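Local coordinates for DUF3244 domain-containing protein (Bacteroides vulgatus ATCC 8482, PDB 3D33), which is of unknown function but adopts an immunoglobulin-like beta-sandwich fold built from two facing antiparallel sheets, at residues Asp48-Lys60 against Phe84-Ser98. Sequence-based numbering, arbitrary orientation. Where two conformers were deposited one is given.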
loop_
_atom_site.group_PDB
_atom_site.type_symbol
_atom_site.label_atom_id
_atom_site.label_comp_id
_atom_site.label_asym_id
_atom_site.label_seq_id
_atom_site.Cartn_x
_atom_site.Cartn_y
_atom_site.Cartn_z
ATOM N N ASP A 48 3.385 -13.060 7.011
ATOM C CA ASP A 48 3.933 -13.470 8.309
ATOM C C ASP A 48 3.573 -12.540 9.464
ATOM O O ASP A 48 4.084 -12.705 10.550
ATOM C CB ASP A 48 5.456 -13.571 8.209
ATOM C CG ASP A 48 6.117 -12.237 7.888
ATOM O OD1 ASP A 48 5.403 -11.226 7.780
ATOM O OD2 ASP A 48 7.358 -12.197 7.747
ATOM N N ARG A 49 2.727 -11.552 9.216
ATOM C CA ARG A 49 2.320 -10.647 10.262
ATOM C C ARG A 49 1.032 -9.943 9.863
ATOM O O ARG A 49 0.748 -9.780 8.662
ATOM C CB ARG A 49 3.431 -9.632 10.496
ATOM C CG ARG A 49 3.507 -8.529 9.452
ATOM C CD ARG A 49 4.842 -7.831 9.533
ATOM N NE ARG A 49 5.868 -8.706 9.012
ATOM C CZ ARG A 49 7.172 -8.436 9.006
ATOM N NH1 ARG A 49 7.635 -7.287 9.470
ATOM N NH2 ARG A 49 8.016 -9.336 8.517
ATOM N N ASP A 50 0.268 -9.494 10.857
ATOM C CA ASP A 50 -0.888 -8.632 10.581
ATOM C C ASP A 50 -0.364 -7.329 9.972
ATOM O O ASP A 50 0.725 -6.847 10.353
ATOM C CB ASP A 50 -1.689 -8.320 11.846
ATOM C CG ASP A 50 -2.463 -9.506 12.388
ATOM O OD1 ASP A 50 -2.630 -10.546 11.710
ATOM O OD2 ASP A 50 -2.936 -9.381 13.535
HETATM N N MSE A 51 -1.159 -6.764 9.054
HETATM C CA MSE A 51 -0.761 -5.558 8.337
HETATM C C MSE A 51 -1.851 -4.498 8.362
HETATM O O MSE A 51 -3.042 -4.785 8.576
HETATM C CB MSE A 51 -0.467 -5.865 6.875
HETATM C CG MSE A 51 0.645 -6.830 6.608
HETATM SE SE MSE A 51 0.984 -6.814 4.666
HETATM C CE MSE A 51 -0.942 -6.512 3.957
ATOM N N THR A 52 -1.430 -3.253 8.200
ATOM C CA THR A 52 -2.349 -2.141 8.012
ATOM C C THR A 52 -1.917 -1.395 6.772
ATOM O O THR A 52 -0.721 -1.147 6.579
ATOM C CB THR A 52 -2.343 -1.159 9.188
ATOM O OG1 THR A 52 -2.779 -1.826 10.384
ATOM C CG2 THR A 52 -3.279 0.016 8.868
ATOM N N ILE A 53 -2.875 -1.052 5.908
ATOM C CA ILE A 53 -2.602 -0.248 4.711
ATOM C C ILE A 53 -3.363 1.072 4.923
ATOM O O ILE A 53 -4.521 1.060 5.312
ATOM C CB ILE A 53 -3.096 -0.916 3.414
ATOM C CG1 ILE A 53 -2.382 -2.251 3.218
ATOM C CG2 ILE A 53 -2.928 0.026 2.200
ATOM C CD1 ILE A 53 -2.844 -3.045 2.006
ATOM N N ARG A 54 -2.670 2.184 4.734
ATOM C CA ARG A 54 -3.273 3.506 4.876
ATOM C C ARG A 54 -2.881 4.364 3.665
ATOM O O ARG A 54 -1.728 4.363 3.227
ATOM C CB ARG A 54 -2.829 4.138 6.188
ATOM C CG ARG A 54 -3.491 5.408 6.581
ATOM C CD ARG A 54 -3.198 5.692 8.088
ATOM N NE ARG A 54 -3.947 4.819 9.010
ATOM C CZ ARG A 54 -3.425 3.957 9.905
ATOM N NH1 ARG A 54 -2.114 3.763 10.042
ATOM N NH2 ARG A 54 -4.233 3.243 10.680
ATOM N N ILE A 55 -3.864 5.037 3.079
ATOM C CA ILE A 55 -3.613 5.916 1.972
ATOM C C ILE A 55 -4.084 7.305 2.405
ATOM O O ILE A 55 -5.219 7.446 2.911
ATOM C CB ILE A 55 -4.340 5.470 0.699
ATOM C CG1 ILE A 55 -3.909 4.060 0.290
ATOM C CG2 ILE A 55 -4.119 6.472 -0.459
ATOM C CD1 ILE A 55 -4.648 3.528 -0.857
ATOM N N THR A 56 -3.213 8.295 2.241
ATOM C CA THR A 56 -3.406 9.673 2.702
ATOM C C THR A 56 -3.193 10.692 1.561
ATOM O O THR A 56 -2.176 10.619 0.844
ATOM C CB THR A 56 -2.398 9.976 3.874
ATOM O OG1 THR A 56 -2.561 9.012 4.924
ATOM C CG2 THR A 56 -2.634 11.374 4.433
ATOM N N ASP A 57 -4.128 11.624 1.375
ATOM C CA ASP A 57 -3.964 12.626 0.308
ATOM C C ASP A 57 -2.907 13.649 0.729
ATOM O O ASP A 57 -2.827 14.035 1.903
ATOM C CB ASP A 57 -5.277 13.305 -0.069
ATOM C CG ASP A 57 -5.513 14.570 0.703
ATOM O OD1 ASP A 57 -6.056 14.472 1.818
ATOM O OD2 ASP A 57 -5.148 15.655 0.199
HETATM N N MSE A 58 -2.132 14.127 -0.232
HETATM C CA MSE A 58 -1.030 15.037 0.082
HETATM C C MSE A 58 -1.390 16.535 0.117
HETATM O O MSE A 58 -0.548 17.367 0.506
HETATM C CB MSE A 58 0.122 14.766 -0.868
HETATM C CG MSE A 58 0.679 13.378 -0.675
HETATM SE SE MSE A 58 1.808 13.267 0.886
HETATM C CE MSE A 58 3.392 14.412 0.001
ATOM N N ALA A 59 -2.620 16.869 -0.256
ATOM C CA ALA A 59 -3.109 18.250 -0.228
ATOM C C ALA A 59 -3.593 18.657 1.152
ATOM O O ALA A 59 -3.353 19.786 1.591
ATOM C CB ALA A 59 -4.248 18.439 -1.274
ATOM N N LYS A 60 -4.316 17.770 1.821
ATOM C CA LYS A 60 -4.871 18.043 3.147
ATOM C C LYS A 60 -4.386 17.101 4.255
ATOM O O LYS A 60 -4.612 17.374 5.440
ATOM C CB LYS A 60 -6.386 17.940 3.081
ATOM C CG LYS A 60 -7.006 19.040 2.198
ATOM C CD LYS A 60 -8.477 18.820 1.978
ATOM C CE LYS A 60 -9.128 20.067 1.414
ATOM N NZ LYS A 60 -9.265 21.165 2.428
ATOM N N PHE A 84 -10.951 8.123 -5.914
ATOM C CA PHE A 84 -10.171 9.135 -5.236
ATOM C C PHE A 84 -10.018 10.355 -6.127
ATOM O O PHE A 84 -9.841 10.224 -7.338
ATOM C CB PHE A 84 -8.772 8.654 -4.875
ATOM C CG PHE A 84 -8.697 7.444 -3.976
ATOM C CD1 PHE A 84 -9.778 6.980 -3.242
ATOM C CD2 PHE A 84 -7.479 6.811 -3.818
ATOM C CE1 PHE A 84 -9.630 5.860 -2.404
ATOM C CE2 PHE A 84 -7.334 5.715 -3.011
ATOM C CZ PHE A 84 -8.433 5.226 -2.305
ATOM N N PRO A 85 -10.068 11.569 -5.537
ATOM C CA PRO A 85 -9.754 12.750 -6.326
ATOM C C PRO A 85 -8.378 12.702 -6.968
ATOM O O PRO A 85 -7.453 12.090 -6.438
ATOM C CB PRO A 85 -9.801 13.885 -5.280
ATOM C CG PRO A 85 -10.784 13.407 -4.293
ATOM C CD PRO A 85 -10.497 11.939 -4.174
ATOM N N ALA A 86 -8.265 13.364 -8.112
ATOM C CA ALA A 86 -6.985 13.561 -8.768
ATOM C C ALA A 86 -6.049 14.307 -7.808
ATOM O O ALA A 86 -6.304 15.443 -7.419
ATOM C CB ALA A 86 -7.181 14.353 -10.067
ATOM N N GLU A 87 -4.970 13.657 -7.412
ATOM C CA GLU A 87 -4.111 14.171 -6.353
ATOM C C GLU A 87 -2.972 13.153 -6.184
ATOM O O GLU A 87 -3.088 12.014 -6.672
ATOM C CB GLU A 87 -4.904 14.283 -5.028
ATOM C CG GLU A 87 -4.192 14.993 -3.882
ATOM C CD GLU A 87 -3.579 16.292 -4.333
ATOM O OE1 GLU A 87 -4.316 17.291 -4.426
ATOM O OE2 GLU A 87 -2.365 16.295 -4.613
ATOM N N GLU A 88 -1.895 13.556 -5.500
ATOM C CA GLU A 88 -0.876 12.602 -5.062
ATOM C C GLU A 88 -1.260 12.063 -3.706
ATOM O O GLU A 88 -1.783 12.808 -2.853
ATOM C CB GLU A 88 0.509 13.232 -4.974
ATOM C CG GLU A 88 1.593 12.223 -4.631
ATOM C CD GLU A 88 2.968 12.825 -4.697
ATOM O OE1 GLU A 88 3.114 13.976 -4.256
ATOM O OE2 GLU A 88 3.888 12.150 -5.194
ATOM N N TYR A 89 -0.979 10.771 -3.519
ATOM C CA TYR A 89 -1.289 10.040 -2.304
ATOM C C TYR A 89 -0.050 9.387 -1.725
ATOM O O TYR A 89 0.801 8.903 -2.470
ATOM C CB TYR A 89 -2.339 8.941 -2.585
ATOM C CG TYR A 89 -3.650 9.557 -2.955
ATOM C CD1 TYR A 89 -4.554 9.924 -1.979
ATOM C CD2 TYR A 89 -3.946 9.888 -4.282
ATOM C CE1 TYR A 89 -5.720 10.562 -2.304
ATOM C CE2 TYR A 89 -5.142 10.518 -4.633
ATOM C CZ TYR A 89 -6.032 10.859 -3.629
ATOM O OH TYR A 89 -7.209 11.522 -3.938
ATOM N N LYS A 90 0.018 9.354 -0.404
ATOM C CA LYS A 90 1.012 8.546 0.349
ATOM C C LYS A 90 0.389 7.210 0.699
ATOM O O LYS A 90 -0.726 7.154 1.224
ATOM C CB LYS A 90 1.414 9.258 1.644
ATOM C CG LYS A 90 2.408 8.503 2.481
ATOM C CD LYS A 90 2.893 9.256 3.708
ATOM C CE LYS A 90 1.758 9.521 4.699
ATOM N NZ LYS A 90 2.207 10.202 5.973
ATOM N N LEU A 91 1.129 6.153 0.389
ATOM C CA LEU A 91 0.769 4.794 0.706
ATOM C C LEU A 91 1.680 4.243 1.793
ATOM O O LEU A 91 2.904 4.293 1.673
ATOM C CB LEU A 91 0.898 3.931 -0.540
ATOM C CG LEU A 91 0.724 2.440 -0.389
ATOM C CD1 LEU A 91 -0.682 2.104 0.022
ATOM C CD2 LEU A 91 1.106 1.671 -1.691
ATOM N N GLU A 92 1.087 3.786 2.880
ATOM C CA GLU A 92 1.868 3.197 3.973
ATOM C C GLU A 92 1.370 1.815 4.249
ATOM O O GLU A 92 0.152 1.596 4.344
ATOM C CB GLU A 92 1.695 3.989 5.254
ATOM C CG GLU A 92 2.125 5.384 5.234
ATOM C CD GLU A 92 1.744 6.019 6.574
ATOM O OE1 GLU A 92 2.503 5.825 7.553
ATOM O OE2 GLU A 92 0.636 6.589 6.674
ATOM N N ILE A 93 2.313 0.894 4.404
ATOM C CA ILE A 93 2.022 -0.476 4.791
ATOM C C ILE A 93 2.794 -0.706 6.068
ATOM O O ILE A 93 4.025 -0.544 6.085
ATOM C CB ILE A 93 2.501 -1.441 3.702
ATOM C CG1 ILE A 93 1.838 -1.052 2.354
ATOM C CG2 ILE A 93 2.138 -2.845 4.027
ATOM C CD1 ILE A 93 2.830 -0.742 1.342
ATOM N N THR A 94 2.085 -1.037 7.132
ATOM C CA THR A 94 2.733 -1.256 8.414
ATOM C C THR A 94 2.428 -2.657 8.926
ATOM O O THR A 94 1.359 -3.224 8.651
ATOM C CB THR A 94 2.305 -0.183 9.441
ATOM O OG1 THR A 94 0.902 -0.275 9.655
ATOM C CG2 THR A 94 2.655 1.190 8.975
ATOM N N GLY A 95 3.401 -3.247 9.605
ATOM C CA GLY A 95 3.236 -4.568 10.177
ATOM C C GLY A 95 3.123 -4.492 11.679
ATOM O O GLY A 95 3.634 -3.559 12.297
ATOM N N THR A 96 2.422 -5.457 12.262
ATOM C CA THR A 96 2.416 -5.638 13.714
ATOM C C THR A 96 3.135 -6.943 14.073
ATOM O O THR A 96 2.804 -8.012 13.536
ATOM C CB THR A 96 0.972 -5.644 14.247
ATOM O OG1 THR A 96 0.309 -4.441 13.842
ATOM C CG2 THR A 96 0.949 -5.741 15.764
ATOM N N PRO A 97 4.119 -6.887 15.007
ATOM C CA PRO A 97 4.524 -5.693 15.777
ATOM C C PRO A 97 5.434 -4.684 15.078
ATOM O O PRO A 97 5.600 -3.581 15.609
ATOM C CB PRO A 97 5.285 -6.285 16.955
ATOM C CG PRO A 97 5.908 -7.513 16.386
ATOM C CD PRO A 97 4.916 -8.067 15.384
ATOM N N SER A 98 6.035 -5.047 13.939
ATOM C CA SER A 98 6.943 -4.124 13.242
ATOM C C SER A 98 6.846 -4.245 11.739
ATOM O O SER A 98 6.267 -5.211 11.203
ATOM C CB SER A 98 8.393 -4.351 13.665
ATOM O OG SER A 98 8.886 -5.593 13.211
HETATM O O HOH W 1 1.003 -10.124 13.525
HETATM O O HOH W 2 -0.183 1.739 7.497
HETATM O O HOH W 3 -0.168 -3.612 11.443
HETATM O O HOH W 4 -0.798 1.458 12.112
HETATM O O HOH W 5 -0.842 6.956 4.425
#
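Ile53 and Ile55 both pack against Leu91, and Ile55 also against Tyr89, across the two central, antiparallel strands (50-57 and 87-96) of one sheet of an immunoglobulin-like beta-sandwich. Their side chains lie on the face turned to the core, where Ile53 and Ile93 also reach Leu42 of the opposing sheet; the branched, apolar isoleucines and leucine fill such a face well. Leu91 CD1 nestles between the isoleucines, 3.8 Å from both Ile53 CG2 and Ile55 CG1. Ile55 divides its contacts: with CG1 anti to the carbonyl carbon (chi1 -59°), CG2 meets Tyr89 CB at 3.7 Å, while CD1 comes to the edge of the Phe84 ring. Phe84 CD2 sits over the centre of one face of the Tyr89 ring, whose hydroxyl donates to Pro85 O.

The other face is mostly partly exposed and hydrated, which suits beta-branched, hydroxyl-bearing threonines and long charged chains. Thr94 OG1 comes within 3.4 Å of Thr52 CB; Thr52 OG1 turns instead to Asp68. Arg54 NH1 and Glu92 OE2 remain 5.2 Å apart, their long chains crossing without a salt bridge, and one water lies 2.7 Å from both Thr56 OG1 and Glu92 OE2. Between the faces, paired backbone hydrogen bonds join Thr52 with Thr94, Arg54 with Glu92 and Thr56 with Lys90.

At one end Arg49 lies across Gly95, whose lack of a side chain lets Arg49 CD approach its CA to 3.7 Å. The guanidinium binds the Asp48 carboxylate side-on through NE and NH2, and its NH1 donates to Ser98 O at 3.0 Å, from above the carbonyl plane.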